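Local coordinates for alpha-glucosidase ([Eubacterium] rectale, PDB 6PNR), which hydrolyses, as a sulfoquinovosidase of glycoside hydrolase family 31, the glycosidic bond of alpha-sulfoquinovosides, probably ones derived from sulfolipid, at residues 101-106 with 199-204; 130-135 with 187-192; 242-247 with 265-270; 489-494 with 518-523. One frame throughout, in Å; residues are numbered along the deposited sequence.

The four contacts fall into two pairs on opposite sides of the chain's centre. Interactions 1 and 2, centres 10 Å apart, are neighbouring strand pairs of one antiparallel sheet, joined where strand 188-194 runs on to 197-202; along the chain, interaction 2 is nested inside the loop that interaction 1 closes. Interactions 3 and 4 follow in series, centres 11 Å apart, in the TIM-barrel domain of family 31. They touch because strand 242-245 pairs with both 267-271 and 521-522, as expected where the first and last strands of a TIM barrel close the ring. Interaction 4 carries residues of the inhibitor pocket, whereas interaction 1, about 28 Å from it at the nearest atoms, reaches the second subunit.

Interaction 1. Residues 101-106 with 199-204; sequences RFWFRV and ELQIWE
Glu199 OE2 is gripped by two arginines: it takes the NE-H of Arg105 at 2.8 Å in a nearly straight salt bridge (171°), and Arg54 forms a second one. Arg105 NE presents its hydrogen in the guanidinium plane but meets the oxygen from above the carboxylate. Tyr50 of the second subunit bonds to both Glu199 OE1 and Arg105 NH2, so this ion pair sits at the dimer contact.

The backbones pair antiparallel. Phe102 and Ile202 exchange two bonds, with Ile202 N to Phe102 O at 2.7 Å, and Phe104 and Leu200 do the same. The four apolar side chains of these pairs share a face, where Leu200 and Ile202 meet strand 178-182 of the other sheet, as in the beta-sandwich domain of this family.

On the face of Glu199, the extended chain of Gln201 runs alongside Trp103, its CG 3.4 Å from Trp103 NE1. Gln201 OE1 turns instead to Trp203 NE1, at 2.9 Å, and steadies that indole. Arg101, bent at chi2 (-66°), then lays its guanidinium flat over the Trp203 ring, CZ 3.6 Å from the centroid of the five-membered ring, a cation-pi stack. Asp49 and Glu36 bind Arg101 NH2. Buried Arg101 is thus met by two carboxylates and an aromatic face, and Arg105 by Glu199, which probably keeps both arginines charged.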
# COMPACT_ATOMS: atom_id res chain seq x y z
N ARG A 101 -21.28 -10.72 1.62
CA ARG A 101 -20.89 -9.31 1.63
C ARG A 101 -22.16 -8.47 1.60
O ARG A 101 -23.06 -8.72 0.78
CB ARG A 101 -20.00 -8.95 0.43
CG ARG A 101 -18.64 -9.69 0.38
CD ARG A 101 -17.71 -9.31 1.53
NE ARG A 101 -16.40 -9.99 1.44
CZ ARG A 101 -16.08 -11.07 2.14
NH1 ARG A 101 -16.95 -11.61 2.99
NH2 ARG A 101 -14.87 -11.61 2.01
N PHE A 102 -22.20 -7.46 2.46
CA PHE A 102 -23.39 -6.66 2.71
C PHE A 102 -22.96 -5.20 2.78
O PHE A 102 -22.14 -4.84 3.63
CB PHE A 102 -24.05 -7.13 4.02
CG PHE A 102 -25.35 -6.46 4.35
CD1 PHE A 102 -26.55 -6.99 3.91
CD2 PHE A 102 -25.38 -5.32 5.15
CE1 PHE A 102 -27.75 -6.38 4.24
CE2 PHE A 102 -26.57 -4.71 5.49
CZ PHE A 102 -27.76 -5.24 5.04
N TRP A 103 -23.49 -4.37 1.89
CA TRP A 103 -23.21 -2.94 1.89
C TRP A 103 -24.49 -2.18 2.19
O TRP A 103 -25.47 -2.29 1.44
CB TRP A 103 -22.62 -2.49 0.56
CG TRP A 103 -21.24 -2.97 0.21
CD1 TRP A 103 -20.05 -2.33 0.45
CD2 TRP A 103 -20.91 -4.17 -0.50
NE1 TRP A 103 -19.01 -3.06 -0.05
CE2 TRP A 103 -19.50 -4.19 -0.64
CE3 TRP A 103 -21.66 -5.22 -1.03
CZ2 TRP A 103 -18.84 -5.23 -1.29
CZ3 TRP A 103 -21.00 -6.25 -1.68
CH2 TRP A 103 -19.60 -6.25 -1.80
N PHE A 104 -24.49 -1.42 3.27
CA PHE A 104 -25.65 -0.65 3.72
C PHE A 104 -25.33 0.83 3.56
O PHE A 104 -24.30 1.30 4.06
CB PHE A 104 -25.99 -0.98 5.18
CG PHE A 104 -27.25 -0.31 5.67
CD1 PHE A 104 -28.49 -0.90 5.46
CD2 PHE A 104 -27.20 0.90 6.34
CE1 PHE A 104 -29.65 -0.29 5.91
CE2 PHE A 104 -28.36 1.52 6.79
CZ PHE A 104 -29.58 0.92 6.58
N ARG A 105 -26.20 1.56 2.87
CA ARG A 105 -25.97 2.97 2.64
C ARG A 105 -26.82 3.85 3.55
O ARG A 105 -27.99 3.55 3.81
CB ARG A 105 -26.22 3.33 1.19
CG ARG A 105 -25.13 2.78 0.29
CD ARG A 105 -25.11 3.51 -1.00
NE ARG A 105 -23.98 3.14 -1.82
CZ ARG A 105 -23.81 3.60 -3.05
NH1 ARG A 105 -24.71 4.42 -3.57
NH2 ARG A 105 -22.76 3.24 -3.76
N VAL A 106 -26.22 4.93 4.03
CA VAL A 106 -26.89 5.93 4.84
C VAL A 106 -26.84 7.24 4.09
O VAL A 106 -25.76 7.67 3.66
CB VAL A 106 -26.22 6.07 6.23
CG1 VAL A 106 -26.89 7.16 7.01
CG2 VAL A 106 -26.26 4.76 6.98
N GLU A 199 -21.32 4.47 3.53
CA GLU A 199 -21.55 3.08 3.13
C GLU A 199 -20.86 2.16 4.12
O GLU A 199 -19.65 2.27 4.33
CB GLU A 199 -21.08 2.81 1.70
CG GLU A 199 -21.30 1.37 1.26
CD GLU A 199 -21.12 1.16 -0.24
OE1 GLU A 199 -19.97 0.93 -0.68
OE2 GLU A 199 -22.13 1.23 -0.99
N LEU A 200 -21.63 1.25 4.71
CA LEU A 200 -21.16 0.35 5.75
C LEU A 200 -21.05 -1.04 5.15
O LEU A 200 -22.06 -1.70 4.90
CB LEU A 200 -22.11 0.38 6.95
CG LEU A 200 -22.63 1.75 7.36
CD1 LEU A 200 -23.60 1.61 8.54
CD2 LEU A 200 -21.51 2.75 7.68
N GLN A 201 -19.81 -1.48 4.89
CA GLN A 201 -19.55 -2.81 4.35
C GLN A 201 -19.39 -3.80 5.50
O GLN A 201 -18.60 -3.56 6.42
CB GLN A 201 -18.30 -2.81 3.47
CG GLN A 201 -17.95 -4.19 2.93
CD GLN A 201 -16.64 -4.24 2.15
OE1 GLN A 201 -16.17 -5.32 1.76
NE2 GLN A 201 -16.04 -3.09 1.91
N ILE A 202 -20.12 -4.92 5.43
CA ILE A 202 -20.09 -5.96 6.46
C ILE A 202 -19.82 -7.29 5.79
O ILE A 202 -20.39 -7.59 4.74
CB ILE A 202 -21.43 -6.03 7.25
CG1 ILE A 202 -22.01 -4.64 7.52
CG2 ILE A 202 -21.22 -6.78 8.56
CD1 ILE A 202 -21.20 -3.79 8.49
N TRP A 203 -18.95 -8.11 6.39
CA TRP A 203 -18.62 -9.41 5.77
C TRP A 203 -19.52 -10.53 6.27
O TRP A 203 -19.09 -11.68 6.47
CB TRP A 203 -17.14 -9.75 5.99
CG TRP A 203 -16.24 -8.92 5.11
CD1 TRP A 203 -16.61 -7.85 4.33
CD2 TRP A 203 -14.84 -9.10 4.90
NE1 TRP A 203 -15.51 -7.35 3.67
CE2 TRP A 203 -14.41 -8.11 3.99
CE3 TRP A 203 -13.89 -10.01 5.40
CZ2 TRP A 203 -13.08 -7.98 3.58
CZ3 TRP A 203 -12.56 -9.87 4.99
CH2 TRP A 203 -12.18 -8.87 4.09
N GLU A 204 -20.79 -10.19 6.47
CA GLU A 204 -21.91 -11.10 6.71
C GLU A 204 -23.17 -10.27 6.56
O GLU A 204 -23.12 -9.04 6.54
CB GLU A 204 -21.85 -11.73 8.10
CG GLU A 204 -22.36 -10.81 9.20
CD GLU A 204 -22.41 -11.49 10.55
OE1 GLU A 204 -22.30 -12.74 10.60
OE2 GLU A 204 -22.55 -10.78 11.57

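Interaction 2. Residues 130-135 with 187-192; sequences NFPIWT and YADFDF
Asn130 ND2 faces the carboxylate of Asp189 across the strands, donating to OD2 at 3.2 Å and to OD1 at 3.3 Å. Both oxygens use their syn lone pairs, so one nitrogen sits in the mouth of the carboxylate; the second bond is the straighter and lies in the amide plane. To get there, Asn130 sets CG between its backbone N and carbonyl carbon (chi1 64°), which turns the amide back over the neighbouring strand. A lysine in place of Asp189 takes away both acceptors of Asn130 ND2, and the amide would probably be set free to turn.

Next to this pair, Pro132 lies beside Tyr187, its CB 3.5 Å from the phenol OH. Pro132 opposes Asp189 in a non-hydrogen-bonded pair, a place where proline costs no cross-strand bond. The ladder is held by its neighbours: Phe131 N bonds to Phe190 O at 2.9 Å, Phe190 N to Phe131 O at 3.0 Å, and Ile133 N to Ala188 O at 2.7 Å. On the other face, the rims of Phe131 and Phe192 meet, CD1 to CD2 4.1 Å, and Ile133 covers the small Ala188.

Farther out, Trp134 brings CE3 to the edge of the Tyr187 ring, 3.7 Å from CD2. His412 stacks on Trp134 and Trp203 on Tyr187, while Asp189 is placed by its backbone bond to Gln201. Strand 130-133, outermost in its sheet within the chain, thus adds to its backbone bonds the Asn130-Asp189 pair, with Pro132 beside it, on one face and hydrocarbon on the other.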
# COMPACT_ATOMS: atom_id res chain seq x y z
N ASN A 130 -12.12 5.90 5.02
CA ASN A 130 -12.77 4.65 5.39
C ASN A 130 -12.02 3.99 6.54
O ASN A 130 -10.79 4.14 6.68
CB ASN A 130 -12.88 3.69 4.20
CG ASN A 130 -11.53 3.23 3.69
OD1 ASN A 130 -10.72 4.03 3.21
ND2 ASN A 130 -11.28 1.93 3.76
N PHE A 131 -12.76 3.25 7.35
CA PHE A 131 -12.24 2.68 8.60
C PHE A 131 -12.61 1.21 8.67
O PHE A 131 -13.76 0.86 8.97
CB PHE A 131 -12.78 3.48 9.79
CG PHE A 131 -12.31 4.91 9.79
CD1 PHE A 131 -12.97 5.88 9.06
CD2 PHE A 131 -11.16 5.27 10.48
CE1 PHE A 131 -12.51 7.18 9.03
CE2 PHE A 131 -10.70 6.59 10.46
CZ PHE A 131 -11.38 7.54 9.73
N PRO A 132 -11.68 0.32 8.32
CA PRO A 132 -11.86 -1.11 8.60
C PRO A 132 -12.04 -1.35 10.09
O PRO A 132 -11.39 -0.72 10.93
CB PRO A 132 -10.55 -1.73 8.09
CG PRO A 132 -10.15 -0.81 6.98
CD PRO A 132 -10.56 0.57 7.40
N ILE A 133 -12.92 -2.29 10.42
CA ILE A 133 -13.25 -2.64 11.80
C ILE A 133 -12.68 -4.02 12.06
O ILE A 133 -13.31 -5.04 11.75
CB ILE A 133 -14.78 -2.60 12.03
CG1 ILE A 133 -15.37 -1.27 11.55
CG2 ILE A 133 -15.14 -2.94 13.50
CD1 ILE A 133 -14.82 -0.03 12.25
N TRP A 134 -11.45 -4.07 12.59
CA TRP A 134 -10.75 -5.33 12.81
C TRP A 134 -9.74 -5.05 13.91
O TRP A 134 -8.83 -4.23 13.71
CB TRP A 134 -10.06 -5.80 11.52
CG TRP A 134 -9.45 -7.18 11.58
CD1 TRP A 134 -8.13 -7.49 11.75
CD2 TRP A 134 -10.13 -8.44 11.44
NE1 TRP A 134 -7.95 -8.85 11.73
CE2 TRP A 134 -9.17 -9.46 11.55
CE3 TRP A 134 -11.48 -8.79 11.25
CZ2 TRP A 134 -9.50 -10.81 11.46
CZ3 TRP A 134 -11.80 -10.14 11.16
CH2 TRP A 134 -10.82 -11.13 11.27
N THR A 135 -9.91 -5.67 15.07
CA THR A 135 -8.98 -5.41 16.16
C THR A 135 -7.62 -6.03 15.83
O THR A 135 -7.53 -7.12 15.27
CB THR A 135 -9.53 -5.94 17.50
OG1 THR A 135 -8.59 -5.66 18.55
CG2 THR A 135 -9.82 -7.44 17.46
N TYR A 187 -15.75 -8.75 10.24
CA TYR A 187 -15.01 -7.67 9.59
C TYR A 187 -16.01 -6.69 8.99
O TYR A 187 -17.01 -7.09 8.39
CB TYR A 187 -14.10 -8.22 8.49
CG TYR A 187 -13.27 -7.17 7.77
CD1 TYR A 187 -13.81 -6.41 6.73
CD2 TYR A 187 -11.95 -6.93 8.13
CE1 TYR A 187 -13.05 -5.44 6.06
CE2 TYR A 187 -11.18 -5.97 7.47
CZ TYR A 187 -11.73 -5.24 6.44
OH TYR A 187 -10.98 -4.28 5.79
N ALA A 188 -15.74 -5.40 9.16
CA ALA A 188 -16.53 -4.37 8.51
C ALA A 188 -15.59 -3.29 8.00
O ALA A 188 -14.41 -3.24 8.34
CB ALA A 188 -17.58 -3.77 9.46
N ASP A 189 -16.14 -2.41 7.16
CA ASP A 189 -15.40 -1.26 6.64
C ASP A 189 -16.39 -0.12 6.46
O ASP A 189 -17.23 -0.17 5.55
CB ASP A 189 -14.69 -1.61 5.32
CG ASP A 189 -13.75 -0.50 4.83
OD1 ASP A 189 -13.80 0.63 5.36
OD2 ASP A 189 -12.94 -0.77 3.91
N PHE A 190 -16.29 0.89 7.32
CA PHE A 190 -17.22 2.03 7.31
C PHE A 190 -16.62 3.12 6.44
O PHE A 190 -15.59 3.71 6.78
CB PHE A 190 -17.49 2.54 8.73
CG PHE A 190 -18.45 1.69 9.53
CD1 PHE A 190 -18.62 0.34 9.24
CD2 PHE A 190 -19.21 2.25 10.55
CE1 PHE A 190 -19.50 -0.43 9.97
CE2 PHE A 190 -20.10 1.49 11.28
CZ PHE A 190 -20.26 0.15 10.99
N ASP A 191 -17.27 3.41 5.31
CA ASP A 191 -16.71 4.23 4.25
C ASP A 191 -17.42 5.58 4.25
O ASP A 191 -18.60 5.66 3.90
CB ASP A 191 -16.87 3.50 2.91
CG ASP A 191 -16.38 4.30 1.72
OD1 ASP A 191 -15.93 5.46 1.87
OD2 ASP A 191 -16.43 3.74 0.60
N PHE A 192 -16.70 6.64 4.64
CA PHE A 192 -17.27 7.99 4.68
C PHE A 192 -16.66 8.90 3.61
O PHE A 192 -16.55 10.12 3.81
CB PHE A 192 -17.09 8.62 6.06
CG PHE A 192 -17.61 7.78 7.20
CD1 PHE A 192 -18.93 7.88 7.61
CD2 PHE A 192 -16.76 6.91 7.87
CE1 PHE A 192 -19.42 7.11 8.67
CE2 PHE A 192 -17.23 6.13 8.92
CZ PHE A 192 -18.57 6.24 9.33

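Interaction 3. Residues 242-247 with 265-270; sequences LIIGVQ and IKVAGI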
# COMPACT_ATOMS: atom_id res chain seq x y z
N LEU A 242 0.03 8.89 42.16
CA LEU A 242 0.55 8.26 40.95
C LEU A 242 0.55 6.74 41.08
O LEU A 242 0.77 6.19 42.16
CB LEU A 242 1.98 8.76 40.69
CG LEU A 242 2.73 8.38 39.43
CD1 LEU A 242 2.03 8.94 38.21
CD2 LEU A 242 4.19 8.93 39.52
N ILE A 243 0.29 6.06 39.96
CA ILE A 243 0.51 4.63 39.82
C ILE A 243 1.85 4.47 39.13
O ILE A 243 1.98 4.78 37.94
CB ILE A 243 -0.60 3.95 39.00
CG1 ILE A 243 -2.00 4.26 39.57
CG2 ILE A 243 -0.36 2.44 38.91
CD1 ILE A 243 -2.26 3.66 40.91
N ILE A 244 2.88 4.00 39.85
CA ILE A 244 4.23 3.94 39.28
C ILE A 244 4.48 2.57 38.66
O ILE A 244 4.26 1.53 39.29
CB ILE A 244 5.30 4.29 40.33
CG1 ILE A 244 5.20 3.41 41.56
CG2 ILE A 244 5.18 5.76 40.73
CD1 ILE A 244 6.48 3.41 42.40
N GLY A 245 4.90 2.58 37.40
CA GLY A 245 5.20 1.34 36.70
C GLY A 245 6.68 1.05 36.80
O GLY A 245 7.49 1.73 36.17
N VAL A 246 7.04 0.07 37.63
CA VAL A 246 8.43 -0.30 37.87
C VAL A 246 8.53 -1.81 37.76
O VAL A 246 7.53 -2.53 37.73
CB VAL A 246 8.95 0.18 39.24
CG1 VAL A 246 8.82 1.70 39.37
CG2 VAL A 246 8.21 -0.53 40.38
N GLN A 247 9.77 -2.30 37.70
CA GLN A 247 10.02 -3.72 37.48
C GLN A 247 11.34 -4.08 38.14
O GLN A 247 12.10 -3.22 38.57
CB GLN A 247 10.10 -4.09 35.99
CG GLN A 247 8.82 -3.91 35.18
CD GLN A 247 9.05 -4.21 33.70
OE1 GLN A 247 8.47 -5.14 33.16
NE2 GLN A 247 9.91 -3.42 33.06
N ILE A 265 6.76 12.44 45.99
CA ILE A 265 5.74 12.14 45.00
C ILE A 265 4.68 11.28 45.67
O ILE A 265 5.00 10.23 46.24
CB ILE A 265 6.34 11.44 43.78
CG1 ILE A 265 7.41 12.31 43.11
CG2 ILE A 265 5.24 11.05 42.80
CD1 ILE A 265 8.34 11.52 42.19
N LYS A 266 3.43 11.72 45.62
CA LYS A 266 2.34 10.94 46.18
C LYS A 266 2.07 9.71 45.33
O LYS A 266 1.92 9.81 44.11
CB LYS A 266 1.07 11.79 46.29
CG LYS A 266 1.13 12.85 47.37
CD LYS A 266 0.10 13.94 47.10
CE LYS A 266 -0.13 14.79 48.33
NZ LYS A 266 -1.28 15.72 48.15
N VAL A 267 1.97 8.55 45.98
CA VAL A 267 1.82 7.28 45.27
C VAL A 267 0.50 6.65 45.68
O VAL A 267 0.27 6.43 46.87
CB VAL A 267 3.00 6.33 45.54
CG1 VAL A 267 2.79 4.99 44.87
CG2 VAL A 267 4.31 6.98 45.07
N ALA A 268 -0.36 6.38 44.69
CA ALA A 268 -1.58 5.61 44.92
C ALA A 268 -1.31 4.12 44.88
O ALA A 268 -1.91 3.35 45.64
CB ALA A 268 -2.65 5.98 43.88
N GLY A 269 -0.40 3.68 44.00
CA GLY A 269 -0.14 2.26 43.84
C GLY A 269 1.15 2.02 43.09
O GLY A 269 1.64 2.88 42.35
N ILE A 270 1.69 0.82 43.29
CA ILE A 270 2.85 0.35 42.54
C ILE A 270 2.36 -0.72 41.57
O ILE A 270 1.72 -1.69 41.97
CB ILE A 270 3.95 -0.19 43.48
CG1 ILE A 270 5.17 -0.65 42.69
CG2 ILE A 270 3.42 -1.32 44.38
CD1 ILE A 270 6.28 -1.22 43.55
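The flat groups that meet here are peptide units, and the carbonyl of Leu242 is the pivotal one. Ala268 N reaches Leu242 O at 2.8 Å from above the carbonyl plane, 36° out of it, and Gly269 N adds a weak bond to the same oxygen at 3.3 Å. One acceptor thus serves two successive N-H groups, the mark of the beta bulge where the parallel register slips by a residue. On either side of it the ladder is regular: Leu242 N bonds to Lys266 O at 2.9 Å, almost straight (178°), and Ile244 N to Gly269 O at 3.0 Å.

Ile243 gives one reason for a glycine at Gly269. Its CD1 lies 3.6 Å from Gly269 N and 3.8 Å from Ala268 CB, so a beta carbon on Gly269 would be pressed against that methyl. The other face, with Leu242, Val267, Ile244 and Ile270, is wholly aliphatic. Leu242 and Ile270 of this face also reach loop neighbours: Leu242 CD2 touches Ile265 CG2 at 4.0 Å, and Ile270 CD1 meets Val246 CG2 at 3.8 Å, the latter two chains crossing at about a right angle. Branched residues suit a strand packed under helices; helix 250-262 covers Val246 and Val267, and helix 538-568 covers Leu242 and Ile265. Strand 242-245, helix 250-262 and strand 267-271 make a beta-alpha-beta unit, the repeating element of a TIM barrel, here in the family 31 catalytic domain.

Interaction 4. Residues 489-494 with 518-523; sequences SDIGGY and PFMRTH. With 9VH ([(3~{S},4~{R},5~{R})-4,5-bis(oxidanyl)piperidin-3-yl]methanesulfonic acid), chain C.
The charged contact is made by Asp490 and Arg521. Both terminal nitrogens of the arginine, NH1 and NH2, reach the one oxygen Asp490 OD1 at 2.8 Å, end-on and near the guanidinium plane, while the carboxylate stands 80° to that plane. A bend at chi3 (52°) turns the guanidinium back toward Asp490. Arg521 also packs against Trp455 and Trp271 in cation-pi contacts, and His488 bonds its NE.

Among backbone bonds, Ile491 N donates to Arg521 O at 3.0 Å, in the carbonyl plane. One water joins Ser489 O and Phe519 O to Arg521 N, and another links Ile491 O with His523 O. Gly493 N closes a type II turn onto Asp490 O at 2.9 Å; Gly492, with positive phi, supplies the conformation that such a turn needs.

The aromatic contact is an offset edge-to-face pair, with Tyr494 CD1 over the face of His523, 3.3 Å from NE2, and the planes at 60°. Asp490 OD1 lies at the rim of the same imidazole, 3.4 Å from CD2. An alanine at Asp490 removes the carboxylate, and the buried Arg521 charge would probably be left without its mate and the guanidinium freer to turn.

Ligand contacts complete the set. His523 NE2 bonds to O4 and O5 of the aza-sugar, each at 3.0 Å, and C5 lies over one face of the Tyr494 ring, toward its rim. Asp490 thus lies behind a histidine that bonds two adjacent hydroxyls, and is itself held by Arg521, which also packs on Trp455 of the pocket.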
# COMPACT_ATOMS: atom_id res chain seq x y z
N SER A 489 -3.39 6.98 29.57
CA SER A 489 -2.29 6.53 28.72
C SER A 489 -1.05 6.26 29.56
O SER A 489 -0.96 6.70 30.72
CB SER A 489 -1.96 7.55 27.61
OG SER A 489 -1.67 8.82 28.18
N ASP A 490 -0.10 5.52 28.97
CA ASP A 490 1.25 5.39 29.53
C ASP A 490 1.93 6.75 29.55
O ASP A 490 2.19 7.32 28.48
CB ASP A 490 2.11 4.44 28.67
CG ASP A 490 1.53 3.04 28.51
OD1 ASP A 490 0.98 2.51 29.49
OD2 ASP A 490 1.67 2.47 27.40
N ILE A 491 2.27 7.25 30.73
CA ILE A 491 2.94 8.55 30.80
C ILE A 491 4.35 8.40 30.24
O ILE A 491 5.20 7.74 30.85
CB ILE A 491 2.97 9.10 32.23
CG1 ILE A 491 1.54 9.48 32.66
CG2 ILE A 491 3.91 10.31 32.29
CD1 ILE A 491 1.42 9.83 34.12
N GLY A 492 4.60 8.99 29.08
CA GLY A 492 5.87 8.82 28.39
C GLY A 492 5.85 7.84 27.24
O GLY A 492 6.89 7.67 26.59
N GLY A 493 4.72 7.18 26.98
CA GLY A 493 4.64 6.25 25.87
C GLY A 493 5.25 4.91 26.22
O GLY A 493 5.71 4.66 27.35
N TYR A 494 5.26 4.02 25.23
CA TYR A 494 5.72 2.66 25.45
C TYR A 494 6.82 2.25 24.47
O TYR A 494 7.88 1.82 24.90
CB TYR A 494 4.56 1.66 25.35
CG TYR A 494 5.03 0.22 25.47
CD1 TYR A 494 5.31 -0.34 26.72
CD2 TYR A 494 5.21 -0.58 24.34
CE1 TYR A 494 5.75 -1.66 26.84
CE2 TYR A 494 5.63 -1.91 24.45
CZ TYR A 494 5.91 -2.43 25.70
OH TYR A 494 6.35 -3.73 25.81
N PRO A 518 -8.48 10.73 34.39
CA PRO A 518 -8.88 10.05 35.64
C PRO A 518 -7.77 9.29 36.38
O PRO A 518 -7.96 9.01 37.57
CB PRO A 518 -9.97 9.07 35.19
CG PRO A 518 -10.48 9.63 33.91
CD PRO A 518 -9.28 10.26 33.25
N PHE A 519 -6.63 8.97 35.74
CA PHE A 519 -5.77 7.90 36.24
C PHE A 519 -4.35 8.12 35.73
O PHE A 519 -4.12 8.02 34.53
CB PHE A 519 -6.35 6.56 35.76
CG PHE A 519 -5.76 5.32 36.39
CD1 PHE A 519 -6.21 4.85 37.62
CD2 PHE A 519 -4.84 4.54 35.69
CE1 PHE A 519 -5.70 3.68 38.17
CE2 PHE A 519 -4.32 3.37 36.23
CZ PHE A 519 -4.76 2.93 37.47
N MET A 520 -3.41 8.43 36.64
CA MET A 520 -2.02 8.73 36.30
C MET A 520 -1.14 7.48 36.49
O MET A 520 -0.95 7.03 37.63
CB MET A 520 -1.46 9.86 37.17
CG MET A 520 -2.01 11.24 36.86
SD MET A 520 -1.09 12.55 37.71
CE MET A 520 0.37 12.73 36.66
N ARG A 521 -0.57 6.96 35.39
CA ARG A 521 0.24 5.76 35.45
C ARG A 521 1.47 5.88 34.54
O ARG A 521 1.35 6.28 33.38
CB ARG A 521 -0.59 4.52 35.04
CG ARG A 521 0.18 3.20 35.12
CD ARG A 521 -0.70 2.02 34.66
NE ARG A 521 -1.33 2.26 33.35
CZ ARG A 521 -0.68 2.20 32.20
NH1 ARG A 521 0.62 1.92 32.19
NH2 ARG A 521 -1.32 2.42 31.04
N THR A 522 2.65 5.53 35.07
CA THR A 522 3.88 5.54 34.28
C THR A 522 4.14 4.13 33.75
O THR A 522 3.44 3.16 34.07
CB THR A 522 5.08 6.04 35.10
OG1 THR A 522 5.43 5.07 36.11
CG2 THR A 522 4.80 7.39 35.76
N HIS A 523 5.17 4.00 32.92
CA HIS A 523 5.49 2.71 32.31
C HIS A 523 6.95 2.74 31.93
O HIS A 523 7.41 3.71 31.33
CB HIS A 523 4.59 2.47 31.08
CG HIS A 523 4.54 1.05 30.61
ND1 HIS A 523 5.60 0.17 30.74
CD2 HIS A 523 3.56 0.36 29.98
CE1 HIS A 523 5.26 -1.00 30.23
NE2 HIS A 523 4.03 -0.92 29.76
O1 9VH C . 5.98 -7.27 26.81
S1 9VH C . 4.73 -7.92 27.17
O2 9VH C . 3.99 -8.26 25.98
O3 9VH C . 4.95 -9.02 28.08
C1 9VH C . 3.82 -6.68 28.05
C2 9VH C . 3.42 -5.46 27.21
C3 9VH C . 2.28 -5.88 26.30
N1 9VH C . 1.54 -4.81 25.62
C4 9VH C . 1.11 -3.76 26.54
C5 9VH C . 2.31 -3.20 27.29
O4 9VH C . 1.85 -2.17 28.17
C6 9VH C . 2.98 -4.30 28.10
O5 9VH C . 4.10 -3.78 28.82
O HOH W 1 -1.80 8.11 33.06
O HOH W 2 7.26 6.19 32.12